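Local coordinates for GDSL-like Lipase/Acylhydrolase family protein (Neisseria meningitidis, PDB 4K7J) that probably removes O-acetyl groups from peptidoglycan, acting as an SGNH-type serine esterase of the meningococcal cell envelope, at residues A[261-266]-A[309-314]; A[219-224]-A[243-248]; A[282-287]-A[321-326]; A[55-60]-A[212-217]. All coordinates share one frame; numbering follows the deposited sequence.

Interaction 1 of 4, residues A[261-266]-A[309-314]; sequences DTEQKW and QQMQRR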
loop_
_atom_site.group_PDB
_atom_site.type_symbol
_atom_site.label_atom_id
_atom_site.label_comp_id
_atom_site.label_asym_id
_atom_site.label_seq_id
_atom_site.Cartn_x
_atom_site.Cartn_y
_atom_site.Cartn_z
ATOM N N ASP A 261 -15.044 -19.681 2.687
ATOM C CA ASP A 261 -14.721 -19.285 1.321
ATOM C C ASP A 261 -13.681 -18.165 1.308
ATOM O O ASP A 261 -12.710 -18.215 0.548
ATOM C CB ASP A 261 -15.956 -18.836 0.542
ATOM C CG ASP A 261 -15.654 -18.637 -0.938
ATOM O OD1 ASP A 261 -15.145 -19.592 -1.557
ATOM O OD2 ASP A 261 -15.886 -17.530 -1.472
ATOM N N THR A 262 -13.888 -17.166 2.163
ATOM C CA THR A 262 -12.989 -16.019 2.241
ATOM C C THR A 262 -11.575 -16.480 2.579
ATOM O O THR A 262 -10.608 -16.067 1.932
ATOM C CB THR A 262 -13.464 -14.996 3.284
ATOM O OG1 THR A 262 -14.813 -14.608 2.991
ATOM C CG2 THR A 262 -12.556 -13.758 3.274
ATOM N N GLU A 263 -11.470 -17.359 3.571
ATOM C CA GLU A 263 -10.179 -17.930 3.976
ATOM C C GLU A 263 -9.429 -18.581 2.811
ATOM O O GLU A 263 -8.220 -18.402 2.664
ATOM C CB GLU A 263 -10.383 -18.947 5.109
ATOM C CG GLU A 263 -9.102 -19.579 5.657
ATOM C CD GLU A 263 -9.297 -20.187 7.054
ATOM O OE1 GLU A 263 -10.374 -19.980 7.657
ATOM O OE2 GLU A 263 -8.378 -20.866 7.549
ATOM N N GLN A 264 -10.143 -19.344 1.986
ATOM C CA GLN A 264 -9.509 -19.993 0.840
ATOM C C GLN A 264 -9.013 -18.961 -0.172
ATOM O O GLN A 264 -7.943 -19.122 -0.763
ATOM C CB GLN A 264 -10.464 -20.976 0.152
ATOM C CG GLN A 264 -9.749 -21.938 -0.795
ATOM C CD GLN A 264 -10.696 -22.909 -1.485
ATOM O OE1 GLN A 264 -11.840 -22.566 -1.799
ATOM N NE2 GLN A 264 -10.222 -24.131 -1.724
ATOM N N LYS A 265 -9.790 -17.899 -0.367
ATOM C CA LYS A 265 -9.382 -16.837 -1.286
ATOM C C LYS A 265 -8.159 -16.114 -0.765
ATOM O O LYS A 265 -7.238 -15.808 -1.521
ATOM C CB LYS A 265 -10.531 -15.867 -1.552
ATOM C CG LYS A 265 -11.563 -16.466 -2.485
ATOM C CD LYS A 265 -12.710 -15.528 -2.773
ATOM C CE LYS A 265 -13.706 -16.187 -3.728
ATOM N NZ LYS A 265 -14.761 -15.225 -4.170
ATOM N N TRP A 266 -8.135 -15.870 0.540
ATOM C CA TRP A 266 -6.981 -15.224 1.160
ATOM C C TRP A 266 -5.727 -16.081 0.994
ATOM O O TRP A 266 -4.676 -15.584 0.587
ATOM C CB TRP A 266 -7.254 -14.939 2.643
ATOM C CG TRP A 266 -7.957 -13.637 2.884
ATOM C CD1 TRP A 266 -9.201 -13.269 2.441
ATOM C CD2 TRP A 266 -7.457 -12.529 3.640
ATOM N NE1 TRP A 266 -9.493 -11.991 2.871
ATOM C CE2 TRP A 266 -8.436 -11.517 3.602
ATOM C CE3 TRP A 266 -6.260 -12.286 4.327
ATOM C CZ2 TRP A 266 -8.262 -10.284 4.242
ATOM C CZ3 TRP A 266 -6.095 -11.063 4.963
ATOM C CH2 TRP A 266 -7.089 -10.082 4.911
ATOM N N GLN A 309 -10.969 -11.468 12.084
ATOM C CA GLN A 309 -9.639 -11.328 12.677
ATOM C C GLN A 309 -8.956 -12.688 12.884
ATOM O O GLN A 309 -7.738 -12.824 12.717
ATOM C CB GLN A 309 -9.715 -10.586 14.017
ATOM C CG GLN A 309 -10.095 -9.111 13.908
ATOM C CD GLN A 309 -10.461 -8.519 15.250
ATOM O OE1 GLN A 309 -11.090 -9.177 16.083
ATOM N NE2 GLN A 309 -10.037 -7.283 15.485
ATOM N N GLN A 310 -9.746 -13.691 13.241
ATOM C CA GLN A 310 -9.195 -15.027 13.489
ATOM C C GLN A 310 -8.809 -15.701 12.185
ATOM O O GLN A 310 -7.795 -16.393 12.109
ATOM C CB GLN A 310 -10.185 -15.895 14.270
ATOM C CG GLN A 310 -10.319 -15.473 15.713
ATOM C CD GLN A 310 -11.211 -16.395 16.517
ATOM O OE1 GLN A 310 -11.749 -17.381 16.001
ATOM N NE2 GLN A 310 -11.377 -16.073 17.791
ATOM N N MET A 311 -9.627 -15.498 11.159
ATOM C CA MET A 311 -9.308 -16.013 9.844
ATOM C C MET A 311 -7.975 -15.441 9.387
ATOM O O MET A 311 -7.128 -16.172 8.867
ATOM C CB MET A 311 -10.392 -15.648 8.832
ATOM C CG MET A 311 -9.992 -16.018 7.411
ATOM S SD MET A 311 -10.938 -15.093 6.210
ATOM C CE MET A 311 -10.136 -13.498 6.375
ATOM N N GLN A 312 -7.785 -14.138 9.599
ATOM C CA GLN A 312 -6.555 -13.476 9.159
ATOM C C GLN A 312 -5.316 -14.110 9.764
ATOM O O GLN A 312 -4.311 -14.313 9.073
ATOM C CB GLN A 312 -6.576 -11.986 9.494
ATOM C CG GLN A 312 -7.630 -11.197 8.741
ATOM C CD GLN A 312 -7.614 -9.723 9.098
ATOM O OE1 GLN A 312 -7.992 -9.344 10.194
ATOM N NE2 GLN A 312 -7.158 -8.887 8.171
ATOM N N ARG A 313 -5.376 -14.406 11.058
ATOM C CA ARG A 313 -4.250 -15.051 11.716
ATOM C C ARG A 313 -4.003 -16.477 11.210
ATOM O O ARG A 313 -2.864 -16.857 10.985
ATOM C CB ARG A 313 -4.395 -15.019 13.243
ATOM C CG ARG A 313 -3.148 -15.502 13.939
ATOM C CD ARG A 313 -3.407 -15.815 15.395
ATOM N NE ARG A 313 -3.490 -14.607 16.204
ATOM C CZ ARG A 313 -2.433 -13.955 16.679
ATOM N NH1 ARG A 313 -1.208 -14.391 16.420
ATOM N NH2 ARG A 313 -2.602 -12.863 17.408
ATOM N N ARG A 314 -5.060 -17.256 10.999
ATOM C CA ARG A 314 -4.899 -18.589 10.403
ATOM C C ARG A 314 -4.238 -18.521 9.022
ATOM O O ARG A 314 -3.375 -19.334 8.694
ATOM C CB ARG A 314 -6.248 -19.294 10.257
ATOM C CG ARG A 314 -6.862 -19.792 11.544
ATOM C CD ARG A 314 -7.983 -20.807 11.257
ATOM N NE ARG A 314 -9.114 -20.250 10.509
ATOM C CZ ARG A 314 -10.070 -19.515 11.061
ATOM N NH1 ARG A 314 -10.027 -19.241 12.356
ATOM N NH2 ARG A 314 -11.067 -19.052 10.328
#
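E263 and M311 mark the nearest backbone approach of two helical segments, 261-266 and 309-314, whose axes pass 10.0 Å apart at a crossing angle of -35°. M311 fills the gap: its chain leaves anti to the backbone N (chi1 173°) and bends at the last torsion, which swings the methyl over one face of the W266 indole. M311 CE stands 3.8 Å from the centroid of the W266 five-membered ring, almost on its normal, and M311 SD lies farther above the same ring, 3.6 Å from T262 CG2. Q312 NE2 comes within 3.5 Å of W266 CH2, the amide nearly perpendicular to the ring; its polar end is held elsewhere, by A287 N and Y247 O. At the outer side R314 takes E263 side-on, NH2 to OE1 at 2.9 Å and NE to OE2 at 3.1 Å, both oxygens lying close to the guanidinium plane. A Met-aromatic contact closed off by a bidentate salt bridge thus joins helices 259-276 and 305-318 of the alpha/beta SGNH hydrolase domain.

Interaction 2 of 4, residues A[219-224]-A[243-248]; sequences AQLTQW and VILSYG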
loop_
_atom_site.group_PDB
_atom_site.type_symbol
_atom_site.label_atom_id
_atom_site.label_comp_id
_atom_site.label_asym_id
_atom_site.label_seq_id
_atom_site.Cartn_x
_atom_site.Cartn_y
_atom_site.Cartn_z
ATOM N N ALA A 219 -12.390 -1.067 0.592
ATOM C CA ALA A 219 -12.009 -2.301 -0.104
ATOM C C ALA A 219 -11.817 -3.521 0.800
ATOM O O ALA A 219 -11.522 -3.400 1.992
ATOM C CB ALA A 219 -10.755 -2.079 -0.939
ATOM N N GLN A 220 -11.977 -4.694 0.196
ATOM C CA GLN A 220 -11.703 -5.980 0.831
ATOM C C GLN A 220 -10.668 -6.706 -0.026
ATOM O O GLN A 220 -10.559 -6.418 -1.219
ATOM C CB GLN A 220 -12.975 -6.804 0.894
ATOM C CG GLN A 220 -14.080 -6.172 1.759
ATOM C CD GLN A 220 -15.349 -6.982 1.702
ATOM O OE1 GLN A 220 -15.316 -8.224 1.775
ATOM N NE2 GLN A 220 -16.475 -6.301 1.523
ATOM N N LEU A 221 -9.914 -7.633 0.567
ATOM C CA LEU A 221 -8.830 -8.295 -0.167
ATOM C C LEU A 221 -9.312 -9.050 -1.391
ATOM O O LEU A 221 -8.651 -9.038 -2.425
ATOM C CB LEU A 221 -8.020 -9.242 0.730
ATOM C CG LEU A 221 -6.985 -10.090 -0.019
ATOM C CD1 LEU A 221 -5.896 -9.217 -0.620
ATOM C CD2 LEU A 221 -6.383 -11.157 0.848
ATOM N N THR A 222 -10.466 -9.704 -1.277
ATOM C CA THR A 222 -11.009 -10.481 -2.388
ATOM C C THR A 222 -11.362 -9.595 -3.573
ATOM O O THR A 222 -11.490 -10.079 -4.696
ATOM C CB THR A 222 -12.256 -11.296 -1.984
ATOM O OG1 THR A 222 -13.291 -10.414 -1.508
ATOM C CG2 THR A 222 -11.898 -12.312 -0.905
ATOM N N GLN A 223 -11.506 -8.299 -3.329
ATOM C CA GLN A 223 -11.874 -7.380 -4.396
ATOM C C GLN A 223 -10.706 -7.011 -5.310
ATOM O O GLN A 223 -10.863 -6.177 -6.188
ATOM C CB GLN A 223 -12.560 -6.129 -3.842
ATOM C CG GLN A 223 -13.941 -6.451 -3.261
ATOM C CD GLN A 223 -14.527 -5.312 -2.479
ATOM O OE1 GLN A 223 -13.803 -4.505 -1.919
ATOM N NE2 GLN A 223 -15.856 -5.234 -2.440
ATOM N N TRP A 224 -9.547 -7.638 -5.112
ATOM C CA TRP A 224 -8.520 -7.626 -6.150
ATOM C C TRP A 224 -9.092 -8.194 -7.464
ATOM O O TRP A 224 -8.579 -7.908 -8.557
ATOM C CB TRP A 224 -7.293 -8.437 -5.725
ATOM C CG TRP A 224 -6.428 -7.789 -4.660
ATOM C CD1 TRP A 224 -6.792 -6.811 -3.773
ATOM C CD2 TRP A 224 -5.054 -8.087 -4.390
ATOM N NE1 TRP A 224 -5.725 -6.484 -2.970
ATOM C CE2 TRP A 224 -4.650 -7.261 -3.325
ATOM C CE3 TRP A 224 -4.126 -8.977 -4.949
ATOM C CZ2 TRP A 224 -3.356 -7.296 -2.804
ATOM C CZ3 TRP A 224 -2.845 -9.012 -4.430
ATOM C CH2 TRP A 224 -2.468 -8.172 -3.369
ATOM N N VAL A 243 5.530 -7.110 1.336
ATOM C CA VAL A 243 4.156 -6.770 0.985
ATOM C C VAL A 243 3.312 -6.780 2.249
ATOM O O VAL A 243 3.223 -7.803 2.937
ATOM C CB VAL A 243 3.561 -7.781 -0.009
ATOM C CG1 VAL A 243 2.069 -7.475 -0.280
ATOM C CG2 VAL A 243 4.359 -7.791 -1.299
ATOM N N ILE A 244 2.705 -5.644 2.565
ATOM C CA ILE A 244 1.818 -5.560 3.714
ATOM C C ILE A 244 0.383 -5.553 3.231
ATOM O O ILE A 244 -0.020 -4.687 2.432
ATOM C CB ILE A 244 2.069 -4.284 4.549
ATOM C CG1 ILE A 244 3.535 -4.210 4.974
ATOM C CG2 ILE A 244 1.131 -4.241 5.758
ATOM C CD1 ILE A 244 3.883 -3.013 5.876
ATOM N N LEU A 245 -0.388 -6.523 3.701
ATOM C CA LEU A 245 -1.815 -6.578 3.397
ATOM C C LEU A 245 -2.586 -6.083 4.612
ATOM O O LEU A 245 -2.490 -6.655 5.706
ATOM C CB LEU A 245 -2.235 -8.011 3.063
ATOM C CG LEU A 245 -1.531 -8.665 1.879
ATOM C CD1 LEU A 245 -1.861 -10.154 1.831
ATOM C CD2 LEU A 245 -1.900 -7.987 0.555
ATOM N N SER A 246 -3.333 -5.003 4.436
ATOM C CA SER A 246 -4.075 -4.424 5.553
ATOM C C SER A 246 -5.561 -4.297 5.212
ATOM O O SER A 246 -6.008 -3.267 4.723
ATOM C CB SER A 246 -3.470 -3.063 5.953
ATOM O OG SER A 246 -4.195 -2.458 7.016
ATOM N N TYR A 247 -6.316 -5.368 5.456
ATOM C CA TYR A 247 -7.746 -5.379 5.216
ATOM C C TYR A 247 -8.422 -5.941 6.458
ATOM O O TYR A 247 -7.771 -6.162 7.466
ATOM C CB TYR A 247 -8.091 -6.246 4.003
ATOM C CG TYR A 247 -7.566 -5.750 2.654
ATOM C CD1 TYR A 247 -8.305 -4.863 1.880
ATOM C CD2 TYR A 247 -6.362 -6.216 2.144
ATOM C CE1 TYR A 247 -7.848 -4.434 0.646
ATOM C CE2 TYR A 247 -5.890 -5.798 0.906
ATOM C CZ TYR A 247 -6.638 -4.908 0.159
ATOM O OH TYR A 247 -6.176 -4.489 -1.069
ATOM N N GLY A 248 -9.725 -6.171 6.395
ATOM C CA GLY A 248 -10.396 -6.831 7.503
ATOM C C GLY A 248 -11.560 -6.039 8.040
ATOM O O GLY A 248 -12.593 -6.603 8.385
HETATM O O HOH W 1 -11.091 -4.005 4.775
#
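W224 NE1 donates to Y247 OH at 2.8 Å, a bond that is close to straight (165°) and lies in the plane of the indole. The two side chains cross at about a right angle, their rings oblique to each other. The Y247 ring is packed as well: the backbone of L221 lies over one ring face, with L221 N 3.5 Å from Y247 CD1, and L221 CB follows over that face at 3.7 Å from Y247 CD2, while A219 O meets the ring edge. L221 CD1 reaches Y247 CE2 at 3.7 Å. Farther back along the strand, L245 CD2 packs on W224 CZ2, also at 3.7 Å. A water lies between A219 O and G248 N; A219 O receives N250 ND2 as well, and L221 N donates to E251. The contact joins the loop after strand 208-215 to the turn after strand 242-246, which probably correspond to blocks II and III of the SGNH hydrolases, whose Gly and Asn contribute to the oxyanion hole.

Interaction 3 of 4, residues A[282-287]-A[321-326]; sequences ILIIGA and TMFWSW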
loop_
_atom_site.group_PDB
_atom_site.type_symbol
_atom_site.label_atom_id
_atom_site.label_comp_id
_atom_site.label_asym_id
_atom_site.label_seq_id
_atom_site.Cartn_x
_atom_site.Cartn_y
_atom_site.Cartn_z
ATOM N N ILE A 282 5.977 -11.188 3.497
ATOM C CA ILE A 282 4.563 -10.830 3.554
ATOM C C ILE A 282 4.130 -10.590 5.004
ATOM O O ILE A 282 4.435 -11.389 5.895
ATOM C CB ILE A 282 3.692 -11.929 2.948
ATOM C CG1 ILE A 282 4.105 -12.206 1.500
ATOM C CG2 ILE A 282 2.240 -11.533 3.005
ATOM C CD1 ILE A 282 3.361 -13.348 0.886
ATOM N N LEU A 283 3.431 -9.484 5.242
ATOM C CA LEU A 283 2.910 -9.171 6.567
ATOM C C LEU A 283 1.410 -8.946 6.487
ATOM O O LEU A 283 0.944 -8.106 5.713
ATOM C CB LEU A 283 3.564 -7.911 7.124
ATOM C CG LEU A 283 2.853 -7.370 8.380
ATOM C CD1 LEU A 283 3.164 -8.232 9.588
ATOM C CD2 LEU A 283 3.179 -5.916 8.662
ATOM N N ILE A 284 0.654 -9.703 7.270
ATOM C CA ILE A 284 -0.790 -9.505 7.354
ATOM C C ILE A 284 -1.139 -8.687 8.597
ATOM O O ILE A 284 -0.811 -9.071 9.731
ATOM C CB ILE A 284 -1.543 -10.846 7.347
ATOM C CG1 ILE A 284 -1.458 -11.463 5.945
ATOM C CG2 ILE A 284 -2.992 -10.655 7.780
ATOM C CD1 ILE A 284 -2.037 -12.849 5.825
ATOM N N ILE A 285 -1.780 -7.546 8.375
ATOM C CA ILE A 285 -2.229 -6.692 9.463
ATOM C C ILE A 285 -3.647 -7.080 9.879
ATOM O O ILE A 285 -4.606 -6.829 9.153
ATOM C CB ILE A 285 -2.176 -5.214 9.069
ATOM C CG1 ILE A 285 -0.717 -4.783 8.896
ATOM C CG2 ILE A 285 -2.841 -4.356 10.148
ATOM C CD1 ILE A 285 -0.527 -3.286 8.819
ATOM N N GLY A 286 -3.771 -7.731 11.035
ATOM C CA GLY A 286 -5.078 -8.108 11.542
ATOM C C GLY A 286 -5.921 -6.868 11.764
ATOM O O GLY A 286 -5.397 -5.833 12.171
ATOM N N ALA A 287 -7.216 -6.959 11.476
ATOM C CA ALA A 287 -8.097 -5.807 11.595
ATOM C C ALA A 287 -8.072 -5.196 13.009
ATOM O O ALA A 287 -7.994 -5.928 14.006
ATOM C CB ALA A 287 -9.507 -6.190 11.204
ATOM N N THR A 321 3.409 -16.357 6.840
ATOM C CA THR A 321 3.692 -14.934 6.763
ATOM C C THR A 321 3.888 -14.379 8.170
ATOM O O THR A 321 3.810 -15.114 9.156
ATOM C CB THR A 321 2.526 -14.183 6.091
ATOM O OG1 THR A 321 1.526 -13.884 7.069
ATOM C CG2 THR A 321 1.904 -15.046 5.007
ATOM N N MET A 322 4.154 -13.083 8.263
ATOM C CA MET A 322 4.128 -12.400 9.545
ATOM C C MET A 322 2.710 -11.895 9.789
ATOM O O MET A 322 1.946 -11.732 8.837
ATOM C CB MET A 322 5.113 -11.243 9.555
ATOM C CG MET A 322 6.572 -11.703 9.557
ATOM S SD MET A 322 7.707 -10.327 9.333
ATOM C CE MET A 322 7.402 -9.925 7.610
ATOM N N PHE A 323 2.365 -11.679 11.059
ATOM C CA PHE A 323 1.045 -11.203 11.457
ATOM C C PHE A 323 1.201 -10.144 12.548
ATOM O O PHE A 323 1.867 -10.378 13.551
ATOM C CB PHE A 323 0.186 -12.368 11.961
ATOM C CG PHE A 323 -1.200 -11.967 12.395
ATOM C CD1 PHE A 323 -2.218 -11.807 11.463
ATOM C CD2 PHE A 323 -1.490 -11.765 13.737
ATOM C CE1 PHE A 323 -3.485 -11.444 11.854
ATOM C CE2 PHE A 323 -2.760 -11.402 14.136
ATOM C CZ PHE A 323 -3.758 -11.242 13.197
ATOM N N TRP A 324 0.608 -8.970 12.340
ATOM C CA TRP A 324 0.637 -7.918 13.338
ATOM C C TRP A 324 -0.784 -7.624 13.792
ATOM O O TRP A 324 -1.632 -7.250 12.987
ATOM C CB TRP A 324 1.271 -6.664 12.764
ATOM C CG TRP A 324 1.590 -5.612 13.769
ATOM C CD1 TRP A 324 2.626 -5.611 14.655
ATOM C CD2 TRP A 324 0.898 -4.370 13.962
ATOM N NE1 TRP A 324 2.611 -4.461 15.401
ATOM C CE2 TRP A 324 1.562 -3.680 14.993
ATOM C CE3 TRP A 324 -0.216 -3.777 13.359
ATOM C CZ2 TRP A 324 1.146 -2.423 15.440
ATOM C CZ3 TRP A 324 -0.631 -2.535 13.807
ATOM C CH2 TRP A 324 0.052 -1.870 14.837
ATOM N N SER A 325 -1.045 -7.802 15.082
ATOM C CA SER A 325 -2.395 -7.603 15.600
ATOM C C SER A 325 -2.649 -6.160 15.983
ATOM O O SER A 325 -2.275 -5.715 17.078
ATOM C CB SER A 325 -2.668 -8.494 16.816
ATOM O OG SER A 325 -3.930 -8.154 17.374
ATOM N N TRP A 326 -3.293 -5.435 15.078
ATOM C CA TRP A 326 -3.676 -4.053 15.318
ATOM C C TRP A 326 -4.626 -4.000 16.507
ATOM O O TRP A 326 -4.556 -3.083 17.317
ATOM C CB TRP A 326 -4.334 -3.484 14.057
ATOM C CG TRP A 326 -4.454 -2.001 13.995
ATOM C CD1 TRP A 326 -4.396 -1.112 15.038
ATOM C CD2 TRP A 326 -4.639 -1.216 12.807
ATOM N NE1 TRP A 326 -4.548 0.175 14.567
ATOM C CE2 TRP A 326 -4.701 0.137 13.203
ATOM C CE3 TRP A 326 -4.758 -1.529 11.447
ATOM C CZ2 TRP A 326 -4.881 1.179 12.286
ATOM C CZ3 TRP A 326 -4.950 -0.494 10.537
ATOM C CH2 TRP A 326 -5.002 0.842 10.961
#
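L283 CD1 sits at the middle of one apolar face, 3.6 Å from M322 CB and 4.0 Å from W324 CB. A chi1 of 168° carries the leucine branch point to the carbonyl side of its own residue, and from there the methyl leans across to the neighbouring strand. On the same face I285 runs alongside W324, and I285 CG2 meets the edge of that indole before touching W326 CE3 at 3.7 Å. The other face carries I284 and F323: I284 CG2 packs on F323 CD1 at 3.9 Å, and the F323 ring continues along to G286, where F323 CE1 lies 3.7 Å from G286 CA because the glycine has no side chain in the way. Strands 281-286 and 322-325 are parallel neighbours, the two ends of a beta-alpha-beta crossover made through helix 305-318. That helix covers I284 and F323, whereas helix 354-373 packs against M322 and W324. Between the faces runs the backbone ladder, in which M322 N to I282 O, I284 N to M322 O, W324 N to I284 O and G286 N to W324 O alternate. M322 O is gripped twice: T321 OG1 donates to M322 O at 2.8 Å and I284 N at 2.9 Å, approaching from opposite faces of the carbonyl plane. At the far end S325, in the N-cap position of helix 326-329, turns its OG to N328 N.

Interaction 4 of 4, residues A[55-60]-A[212-217]; sequences RILQIG and SAMGIN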
loop_
_atom_site.group_PDB
_atom_site.type_symbol
_atom_site.label_atom_id
_atom_site.label_comp_id
_atom_site.label_asym_id
_atom_site.label_seq_id
_atom_site.Cartn_x
_atom_site.Cartn_y
_atom_site.Cartn_z
ATOM N N ARG A 55 11.981 -2.120 -0.758
ATOM C CA ARG A 55 10.663 -1.603 -1.120
ATOM C C ARG A 55 9.552 -2.267 -0.318
ATOM O O ARG A 55 9.300 -3.468 -0.460
ATOM C CB ARG A 55 10.408 -1.793 -2.622
ATOM C CG ARG A 55 11.354 -1.005 -3.521
ATOM C CD ARG A 55 11.184 -1.381 -4.992
ATOM N NE ARG A 55 12.248 -0.793 -5.803
ATOM C CZ ARG A 55 13.384 -1.412 -6.104
ATOM N NH1 ARG A 55 13.603 -2.647 -5.678
ATOM N NH2 ARG A 55 14.296 -0.801 -6.842
ATOM N N ILE A 56 8.906 -1.469 0.526
ATOM C CA ILE A 56 7.766 -1.915 1.322
ATOM C C ILE A 56 6.491 -1.433 0.637
ATOM O O ILE A 56 6.355 -0.243 0.344
ATOM C CB ILE A 56 7.831 -1.313 2.754
ATOM C CG1 ILE A 56 9.031 -1.868 3.518
ATOM C CG2 ILE A 56 6.545 -1.596 3.540
ATOM C CD1 ILE A 56 9.255 -1.172 4.876
ATOM N N LEU A 57 5.563 -2.354 0.372
ATOM C CA LEU A 57 4.321 -2.024 -0.331
ATOM C C LEU A 57 3.083 -2.389 0.498
ATOM O O LEU A 57 2.804 -3.565 0.725
ATOM C CB LEU A 57 4.264 -2.764 -1.674
ATOM C CG LEU A 57 2.979 -2.662 -2.498
ATOM C CD1 LEU A 57 2.701 -1.200 -2.838
ATOM C CD2 LEU A 57 3.088 -3.521 -3.784
ATOM N N GLN A 58 2.326 -1.386 0.931
ATOM C CA GLN A 58 1.128 -1.664 1.706
ATOM C C GLN A 58 -0.140 -1.522 0.867
ATOM O O GLN A 58 -0.444 -0.446 0.330
ATOM C CB GLN A 58 1.043 -0.765 2.947
ATOM C CG GLN A 58 -0.205 -1.066 3.782
ATOM C CD GLN A 58 -0.092 -0.580 5.209
ATOM O OE1 GLN A 58 0.972 -0.676 5.827
ATOM N NE2 GLN A 58 -1.192 -0.052 5.745
ATOM N N ILE A 59 -0.879 -2.619 0.767
ATOM C CA ILE A 59 -2.093 -2.665 -0.026
ATOM C C ILE A 59 -3.238 -2.913 0.930
ATOM O O ILE A 59 -3.193 -3.864 1.708
ATOM C CB ILE A 59 -2.031 -3.795 -1.072
ATOM C CG1 ILE A 59 -0.671 -3.782 -1.781
ATOM C CG2 ILE A 59 -3.212 -3.688 -2.080
ATOM C CD1 ILE A 59 -0.404 -5.012 -2.650
ATOM N N GLY A 60 -4.249 -2.049 0.905
ATOM C CA GLY A 60 -5.329 -2.162 1.871
ATOM C C GLY A 60 -6.559 -1.300 1.632
ATOM O O GLY A 60 -6.910 -1.003 0.495
ATOM N N SER A 212 5.227 2.407 -0.024
ATOM C CA SER A 212 4.202 2.754 -1.001
ATOM C C SER A 212 2.835 2.357 -0.461
ATOM O O SER A 212 2.684 1.273 0.098
ATOM C CB SER A 212 4.470 2.020 -2.323
ATOM O OG SER A 212 5.675 2.459 -2.940
ATOM N N ALA A 213 1.841 3.229 -0.627
ATOM C CA ALA A 213 0.495 2.960 -0.117
ATOM C C ALA A 213 -0.480 2.728 -1.254
ATOM O O ALA A 213 -0.710 3.627 -2.053
ATOM C CB ALA A 213 0.020 4.134 0.751
ATOM N N MET A 214 -1.038 1.523 -1.335
ATOM C CA MET A 214 -2.048 1.209 -2.336
ATOM C C MET A 214 -3.356 0.903 -1.638
ATOM O O MET A 214 -3.736 -0.265 -1.506
ATOM C CB MET A 214 -1.655 -0.013 -3.179
ATOM C CG MET A 214 -0.499 0.200 -4.107
ATOM S SD MET A 214 -0.368 -1.111 -5.337
ATOM C CE MET A 214 0.843 -0.327 -6.393
ATOM N N GLY A 215 -4.035 1.951 -1.190
ATOM C CA GLY A 215 -5.305 1.810 -0.507
ATOM C C GLY A 215 -6.500 2.200 -1.350
ATOM O O GLY A 215 -6.403 3.042 -2.243
ATOM N N ILE A 216 -7.638 1.577 -1.048
ATOM C CA ILE A 216 -8.906 1.903 -1.679
ATOM C C ILE A 216 -9.975 1.968 -0.598
ATOM O O ILE A 216 -10.223 0.968 0.071
ATOM C CB ILE A 216 -9.342 0.809 -2.670
ATOM C CG1 ILE A 216 -8.393 0.715 -3.871
ATOM C CG2 ILE A 216 -10.767 1.091 -3.146
ATOM C CD1 ILE A 216 -8.657 1.794 -4.930
ATOM N N ASN A 217 -10.597 3.131 -0.419
ATOM C CA ASN A 217 -11.644 3.294 0.592
ATOM C C ASN A 217 -12.704 2.205 0.480
ATOM O O ASN A 217 -13.256 1.982 -0.601
ATOM C CB ASN A 217 -12.304 4.668 0.472
ATOM C CG ASN A 217 -11.412 5.802 0.960
ATOM O OD1 ASN A 217 -10.411 5.576 1.623
ATOM N ND2 ASN A 217 -11.796 7.029 0.653
HETATM O O HOH W 2 7.760 0.804 -1.877
#
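M214, S212 and L57 meet through one branch of the leucine: L57 CD1 touches S212 CB and M214 CG, each at 3.7 Å. With its first torsion at 174°, the leucine holds CG away from its own nitrogen and can lay CD1 between these two partners. M214, an extended chain, continues past this methyl with SD 4.0 Å from L57 CD1. Its root lies beside I59, M214 CB to I59 CG1 at 4.1 Å, the two side chains pointing the same way. All four residues project from one face of the sheet. Strand 208-215 is its outermost strand here, laid parallel to strand 53-60 in the alpha/beta/alpha sandwich of the SGNH hydrolases; Q58 and A213 occupy the reverse face, under helix 68-81. S212 turns its hydroxyl to W88 N, and a water 2.9 Å from S212 OG donates to I56 O, which accepts S212 N too. The ladder then runs through Q58 N to S212 O, M214 N to Q58 O and G60 N to M214 O. G60 O takes I216 N at 3.1 Å, the last rung, at the glycine that opens the Gly-Asp-Ser motif from which the GDSL family takes its name.

From the N terminus, interaction 4 comes first: 55-60 pairs with 212-217 across 151 intervening residues, which include the two antiparallel sheets. Interaction 2 then closes a short loop, 219-224 to 243-248, directly afterwards. Interactions 1 and 3 cross: 261-266 and 282-287 both open before 309-314 closes the helix pair and 321-326 closes the strand pair. Strand 242-246 lies between strands 53-60 and 281-286 and bonds to both, I244 to L57 and I59, L283 to V243 and L245, so interactions 2, 3 and 4 share one sheet. Interaction 1 reaches the C-terminal ends of the sheet strands through Q312, bonded to A287 N and Y247 O, and W266 packs on L221 of interaction 2.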